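Local coordinates for taurine dioxygenase (PDB 5KEU), which probably acts as an iron- and 2-oxoglutarate-dependent dioxygenase of the TfdA/TauD family, here crystallised with magnesium in its metal site, at residues T153-A156 with L157-E160; A264-N268 with R269-H273. All blocks are in the same frame, centred on the assembly; numbering follows the deposited sequence.

Interaction 1 of 2, residues T153-A156 with L157-E160; sequences TNLA and LAYE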
ATOM      1  N   THR B 153      -3.756   8.199  -2.035  1.00 10.61           N
ATOM      2  CA  THR B 153      -3.625   8.695  -0.676  1.00  9.68           C
ATOM      3  C   THR B 153      -4.502   9.933  -0.493  1.00 12.85           C
ATOM      4  O   THR B 153      -4.759  10.687  -1.441  1.00 11.31           O
ATOM      5  CB  THR B 153      -2.165   8.991  -0.331  1.00  9.92           C
ATOM      6  OG1 THR B 153      -2.066   9.321   1.060  1.00 12.16           O
ATOM      7  CG2 THR B 153      -1.605  10.146  -1.197  1.00 10.98           C
ATOM      8  N   ASN B 154      -4.961  10.121   0.737  1.00 11.73           N
ATOM      9  CA  ASN B 154      -5.908  11.173   1.098  1.00 13.94           C
ATOM     10  C   ASN B 154      -5.118  12.384   1.586  1.00 14.79           C
ATOM     11  O   ASN B 154      -4.613  12.399   2.709  1.00 11.48           O
ATOM     12  CB  ASN B 154      -6.872  10.657   2.167  1.00 12.60           C
ATOM     13  CG  ASN B 154      -7.924  11.681   2.554  1.00 13.49           C
ATOM     14  OD1 ASN B 154      -7.742  12.877   2.361  1.00 12.72           O
ATOM     15  ND2 ASN B 154      -9.023  11.210   3.128  1.00 12.43           N
ATOM     16  N   LEU B 155      -5.029  13.413   0.745  1.00 13.00           N
ATOM     17  CA  LEU B 155      -4.232  14.593   1.067  1.00 13.93           C
ATOM     18  C   LEU B 155      -4.994  15.610   1.918  1.00 10.13           C
ATOM     19  O   LEU B 155      -4.368  16.498   2.511  1.00 12.17           O
ATOM     20  CB  LEU B 155      -3.737  15.256  -0.230  1.00 10.43           C
ATOM     21  CG  LEU B 155      -2.812  14.384  -1.091  1.00  9.64           C
ATOM     22  CD1 LEU B 155      -2.340  15.066  -2.385  1.00 11.77           C
ATOM     23  CD2 LEU B 155      -1.585  14.005  -0.270  1.00 11.76           C
ATOM     24  N   ALA B 156      -6.317  15.507   2.001  1.00 11.87           N
ATOM     25  CA  ALA B 156      -7.034  16.291   3.003  1.00 12.18           C
ATOM     26  C   ALA B 156      -6.709  15.779   4.398  1.00 14.64           C
ATOM     27  O   ALA B 156      -6.371  16.554   5.302  1.00 13.03           O
ATOM     28  CB  ALA B 156      -8.543  16.234   2.742  1.00 12.91           C
ATOM     29  N   LEU B 157      -6.784  14.454   4.580  1.00 12.18           N
ATOM     30  CA  LEU B 157      -6.375  13.842   5.837  1.00 13.04           C
ATOM     31  C   LEU B 157      -4.909  14.126   6.146  1.00 12.99           C
ATOM     32  O   LEU B 157      -4.548  14.412   7.298  1.00 10.68           O
ATOM     33  CB  LEU B 157      -6.618  12.327   5.764  1.00 12.53           C
ATOM     34  CG  LEU B 157      -6.243  11.523   6.992  1.00 17.50           C
ATOM     35  CD1 LEU B 157      -7.093  11.979   8.175  1.00 17.30           C
ATOM     36  CD2 LEU B 157      -6.448  10.053   6.678  1.00 20.82           C
ATOM     37  N   ALA B 158      -4.038  14.025   5.134  1.00 11.83           N
ATOM     38  CA  ALA B 158      -2.631  14.316   5.363  1.00 14.45           C
ATOM     39  C   ALA B 158      -2.448  15.705   5.967  1.00 10.32           C
ATOM     40  O   ALA B 158      -1.656  15.879   6.899  1.00 11.04           O
ATOM     41  CB  ALA B 158      -1.832  14.177   4.061  1.00 12.41           C
ATOM     42  N   TYR B 159      -3.164  16.709   5.440  1.00 10.06           N
ATOM     43  CA  TYR B 159      -3.074  18.048   6.016  1.00 10.65           C
ATOM     44  C   TYR B 159      -3.536  18.037   7.464  1.00 13.05           C
ATOM     45  O   TYR B 159      -2.870  18.583   8.352  1.00 13.51           O
ATOM     46  CB  TYR B 159      -3.921  19.040   5.201  1.00 10.57           C
ATOM     47  CG  TYR B 159      -3.980  20.427   5.829  1.00 12.44           C
ATOM     48  CD1 TYR B 159      -5.010  20.775   6.710  1.00 12.97           C
ATOM     49  CD2 TYR B 159      -3.003  21.385   5.544  1.00 13.68           C
ATOM     50  CE1 TYR B 159      -5.053  22.043   7.303  1.00 16.44           C
ATOM     51  CE2 TYR B 159      -3.039  22.657   6.126  1.00 11.77           C
ATOM     52  CZ  TYR B 159      -4.076  22.980   6.988  1.00 14.68           C
ATOM     53  OH  TYR B 159      -4.121  24.235   7.563  1.00 14.45           O
ATOM     54  N   GLU B 160      -4.702  17.441   7.718  1.00 11.81           N
ATOM     55  CA  GLU B 160      -5.261  17.483   9.061  1.00 15.86           C
ATOM     56  C   GLU B 160      -4.349  16.793  10.059  1.00 15.35           C
ATOM     57  O   GLU B 160      -4.327  17.171  11.238  1.00 12.73           O
ATOM     58  CB  GLU B 160      -6.652  16.847   9.073  1.00 17.20           C
ATOM     59  CG  GLU B 160      -7.695  17.641   8.276  1.00 18.35           C
ATOM     60  CD  GLU B 160      -7.980  19.013   8.892  1.00 29.26           C
ATOM     61  OE1 GLU B 160      -7.903  19.132  10.141  1.00 32.79           O
ATOM     62  OE2 GLU B 160      -8.277  19.966   8.133  1.00 23.14           O
TER

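Interaction 2 of 2, residues A264-N268 with R269-H273; sequences AFWDN and RATAH. With MG (magnesium ion), chain C.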
ATOM      1  N   ALA B 264     -12.230   3.262 -11.798  1.00 15.19           N
ATOM      2  CA  ALA B 264     -11.838   4.115 -10.681  1.00 14.03           C
ATOM      3  C   ALA B 264     -12.099   5.570 -11.052  1.00 11.82           C
ATOM      4  O   ALA B 264     -11.727   6.012 -12.138  1.00 14.02           O
ATOM      5  CB  ALA B 264     -10.364   3.912 -10.319  1.00 11.84           C
ATOM      6  N   PHE B 265     -12.714   6.314 -10.134  1.00 12.14           N
ATOM      7  CA  PHE B 265     -13.152   7.692 -10.358  1.00 14.74           C
ATOM      8  C   PHE B 265     -12.648   8.467  -9.148  1.00 13.68           C
ATOM      9  O   PHE B 265     -13.146   8.257  -8.037  1.00 14.27           O
ATOM     10  CB  PHE B 265     -14.682   7.724 -10.466  1.00 15.71           C
ATOM     11  CG  PHE B 265     -15.300   9.079 -10.764  1.00 14.54           C
ATOM     12  CD1 PHE B 265     -14.539  10.214 -11.021  1.00 14.69           C
ATOM     13  CD2 PHE B 265     -16.685   9.186 -10.800  1.00 15.96           C
ATOM     14  CE1 PHE B 265     -15.161  11.440 -11.310  1.00 17.19           C
ATOM     15  CE2 PHE B 265     -17.314  10.400 -11.092  1.00 17.83           C
ATOM     16  CZ  PHE B 265     -16.539  11.533 -11.335  1.00 16.91           C
ATOM     17  N   TRP B 266     -11.627   9.305  -9.324  1.00 10.24           N
ATOM     18  CA  TRP B 266     -11.022   9.941  -8.161  1.00 14.62           C
ATOM     19  C   TRP B 266     -11.006  11.458  -8.268  1.00 16.67           C
ATOM     20  O   TRP B 266     -11.000  12.021  -9.366  1.00 13.65           O
ATOM     21  CB  TRP B 266      -9.596   9.442  -7.903  1.00 12.51           C
ATOM     22  CG  TRP B 266      -8.533   9.765  -8.935  1.00 13.86           C
ATOM     23  CD1 TRP B 266      -7.674  10.824  -8.921  1.00 17.06           C
ATOM     24  CD2 TRP B 266      -8.154   8.958 -10.058  1.00 14.34           C
ATOM     25  NE1 TRP B 266      -6.805  10.748  -9.983  1.00 18.16           N
ATOM     26  CE2 TRP B 266      -7.072   9.606 -10.691  1.00 16.38           C
ATOM     27  CE3 TRP B 266      -8.646   7.772 -10.605  1.00 14.23           C
ATOM     28  CZ2 TRP B 266      -6.468   9.100 -11.848  1.00 20.50           C
ATOM     29  CZ3 TRP B 266      -8.042   7.268 -11.743  1.00 15.15           C
ATOM     30  CH2 TRP B 266      -6.968   7.935 -12.354  1.00 17.50           C
ATOM     31  N   ASP B 267     -10.979  12.091  -7.090  1.00 11.23           N
ATOM     32  CA  ASP B 267     -10.956  13.548  -6.934  1.00 14.21           C
ATOM     33  C   ASP B 267      -9.489  13.963  -6.833  1.00 15.90           C
ATOM     34  O   ASP B 267      -8.842  13.766  -5.797  1.00 13.10           O
ATOM     35  CB  ASP B 267     -11.768  13.951  -5.704  1.00 13.04           C
ATOM     36  CG  ASP B 267     -11.900  15.469  -5.543  1.00 14.09           C
ATOM     37  OD1 ASP B 267     -11.190  16.206  -6.261  1.00 14.75           O
ATOM     38  OD2 ASP B 267     -12.696  15.907  -4.686  1.00 17.60           O
ATOM     39  N   ASN B 268      -8.967  14.500  -7.942  1.00 14.05           N
ATOM     40  CA  ASN B 268      -7.605  15.012  -8.062  0.51 18.09           C
ATOM     41  C   ASN B 268      -7.356  16.217  -7.154  1.00 21.10           C
ATOM     42  O   ASN B 268      -6.200  16.611  -6.974  1.00 21.16           O
ATOM     43  CB  ASN B 268      -7.375  15.379  -9.545  0.51 19.51           C
ATOM     44  CG  ASN B 268      -5.912  15.280 -10.004  0.51 16.87           C
ATOM     45  OD1 ASN B 268      -5.218  14.286  -9.734  0.51 14.57           O
ATOM     46  ND2 ASN B 268      -5.450  16.318 -10.763  0.51  9.97           N
ATOM     47  N   ARG B 269      -8.402  16.845  -6.637  1.00 16.51           N
ATOM     48  CA  ARG B 269      -8.194  17.990  -5.767  1.00 13.08           C
ATOM     49  C   ARG B 269      -7.848  17.580  -4.343  1.00 18.36           C
ATOM     50  O   ARG B 269      -7.462  18.440  -3.542  1.00 20.05           O
ATOM     51  CB  ARG B 269      -9.447  18.869  -5.766  1.00 14.24           C
ATOM     52  CG  ARG B 269      -9.882  19.287  -7.168  1.00 17.58           C
ATOM     53  CD  ARG B 269     -11.313  19.847  -7.167  1.00 19.23           C
ATOM     54  NE  ARG B 269     -12.268  18.808  -6.788  1.00 16.44           N
ATOM     55  CZ  ARG B 269     -13.590  18.947  -6.828  1.00 18.28           C
ATOM     56  NH1 ARG B 269     -14.145  20.071  -7.271  1.00 20.00           N
ATOM     57  NH2 ARG B 269     -14.360  17.945  -6.426  1.00 19.13           N
ATOM     58  N   ALA B 270      -7.971  16.287  -4.010  1.00 16.57           N
ATOM     59  CA  ALA B 270      -7.819  15.837  -2.637  1.00 14.58           C
ATOM     60  C   ALA B 270      -6.942  14.595  -2.518  1.00 12.79           C
ATOM     61  O   ALA B 270      -6.832  14.045  -1.418  1.00 11.93           O
ATOM     62  CB  ALA B 270      -9.193  15.548  -2.011  1.00 13.73           C
ATOM     63  N   THR B 271      -6.320  14.144  -3.606  1.00  9.14           N
ATOM     64  CA  THR B 271      -5.586  12.888  -3.599  1.00 10.33           C
ATOM     65  C   THR B 271      -4.298  13.017  -4.385  1.00 13.30           C
ATOM     66  O   THR B 271      -4.129  13.916  -5.210  1.00 11.26           O
ATOM     67  CB  THR B 271      -6.381  11.726  -4.228  1.00 13.53           C
ATOM     68  OG1 THR B 271      -6.691  12.043  -5.598  1.00 12.54           O
ATOM     69  CG2 THR B 271      -7.660  11.449  -3.452  1.00 12.15           C
ATOM     70  N   ALA B 272      -3.397  12.084  -4.118  1.00 11.20           N
ATOM     71  CA  ALA B 272      -2.347  11.687  -5.044  1.00 11.48           C
ATOM     72  C   ALA B 272      -2.496  10.188  -5.260  1.00 13.22           C
ATOM     73  O   ALA B 272      -3.146   9.497  -4.465  1.00 12.15           O
ATOM     74  CB  ALA B 272      -0.938  12.011  -4.509  1.00 10.32           C
ATOM     75  N   HIS B 273      -1.909   9.677  -6.342  1.00  9.64           N
ATOM     76  CA  HIS B 273      -2.002   8.247  -6.610  1.00  9.92           C
ATOM     77  C   HIS B 273      -0.664   7.714  -7.105  1.00 11.02           C
ATOM     78  O   HIS B 273       0.265   8.461  -7.433  1.00 11.43           O
ATOM     79  CB  HIS B 273      -3.124   7.916  -7.605  1.00 13.25           C
ATOM     80  CG  HIS B 273      -2.988   8.636  -8.912  1.00 15.27           C
ATOM     81  ND1 HIS B 273      -3.432   9.928  -9.090  1.00 19.91           N
ATOM     82  CD2 HIS B 273      -2.437   8.261 -10.091  1.00 17.98           C
ATOM     83  CE1 HIS B 273      -3.156  10.323 -10.320  1.00 19.27           C
ATOM     84  NE2 HIS B 273      -2.548   9.334 -10.947  1.00 18.91           N
TER
HETATM   85 MG    MG C 417      -1.400   9.820 -12.612  1.00  4.39          MG
HETATM   86  O   HOH W   1      -4.671  12.096  -7.729  1.00 16.70           O
HETATM   87  O   HOH W   2      -2.885   9.540 -13.886  1.00 23.26           O
HETATM   88  O   HOH W   3      -0.882   7.810 -12.865  1.00 22.75           O

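Interaction 1 of 2, residues T153-A156 with L157-E160
N154 and L157 meet where strand 150-154 runs straight into helix 155-161. The amide oxygen of N154 takes the backbone N-H of L157, with OD1 2.9 Å from N and an N-H...O angle of 176°. The bond is almost straight at the hydrogen, yet the donor stands well above the amide plane. CG of N154 lies anti to its backbone N (chi1 -178°), which swings the amide back over the first turn; there its CG packs 3.5 Å from CB of L157, and the two side chains cross at about a right angle. The other end of the same amide, ND2, is hydrogen-bonded to the carbonyl of H28.

Behind the cap the helical ladder begins at once: N of A158 is 3.0 Å from O of N154, N of Y159 is 3.2 Å from O of L155, and N of E160 is 3.1 Å from O of A156. N154, L155, A156 and A158 are all buried. Here L155 CD2 approaches A158 CB at 4.3 Å, a looser apolar touch, while L155 and A156 also pack on V217. The hydroxyl of Y159 is hydrogen-bonded to D171, outside the contact.

On the solvent side E160 is exposed, and its side chain meets residues 153-156 chiefly through CG, 3.4 Å from O of A156. One side-chain acceptor and the i to i+4 bonds after it are characteristic of an asparagine N-cap at a strand-to-helix junction.

Interaction 2 of 2, residues A264-N268 with R269-H273
This is a local turn contact, in which W266 and D267 meet R269, T271 and H273 as the chain passes from strand 263-267 of the mixed sheet to strand 271-274 of the four-stranded antiparallel sheet. A type I beta turn spans D267 to A270, closed by A270 N on D267 O at 3.2 Å. The hydroxyl of T271 donates to the same carbonyl, OG1 to O 2.8 Å, and the two donors arrive from opposite faces of its plane. T271 OG1 lies between its backbone N and carbonyl carbon (chi1 60°), which brings the hydroxyl onto D267 O.

The D267 carboxylate folds over the turn as well. Its OD1 receives both N and NE of R269, NE at 2.9 Å, while NH2 reaches OD2; the guanidinium thus grips the acid side-on with two nitrogens, although the two planes stand 50° apart. H210 also bonds D267 OD2, and E212 forms a second salt bridge with R269.

Nearer the metal, W266 and H273 cross at about a right angle. CZ2 of the indole lies over one imidazole face, 3.8 Å from CE1 of H273, in an oblique pairing with planes at 55°. Water 1 lies at the edge of the imidazole, in its plane, accepts from ND1 of H273 at 2.8 Å and donates to T271 OG1. This water on ND1 and the magnesium on NE2, 2.1 Å away, together would hold the ring's rotation. H123, D125, N323 and two waters complete six ligands. With H123 and D125, H273 forms the two-histidine, one-carboxylate facial triad characteristic of the double-stranded beta-helix (cupin) dioxygenases, where iron would be expected.

Both contacts are local, and they follow each other in series without nesting or crossing. From the N terminus, interaction 1 comes first, at the change from strand 150-154 to helix 155-161; about a hundred residues later, interaction 2 closes the short loop between strands 263-267 and 271-274. The two come together in space, with centres about 11 Å apart, because strands 150-154 and 271-274 are antiparallel neighbours. Probable backbone hydrogen bonds join T153 N to A272 O at 2.8 Å and L155 N to A270 O at 2.9 Å, while L155 CD1 packs against T271. The helix start is thereby tied to the strand carrying the metal-binding histidine, and interaction 2 links that sheet to the mixed sheet.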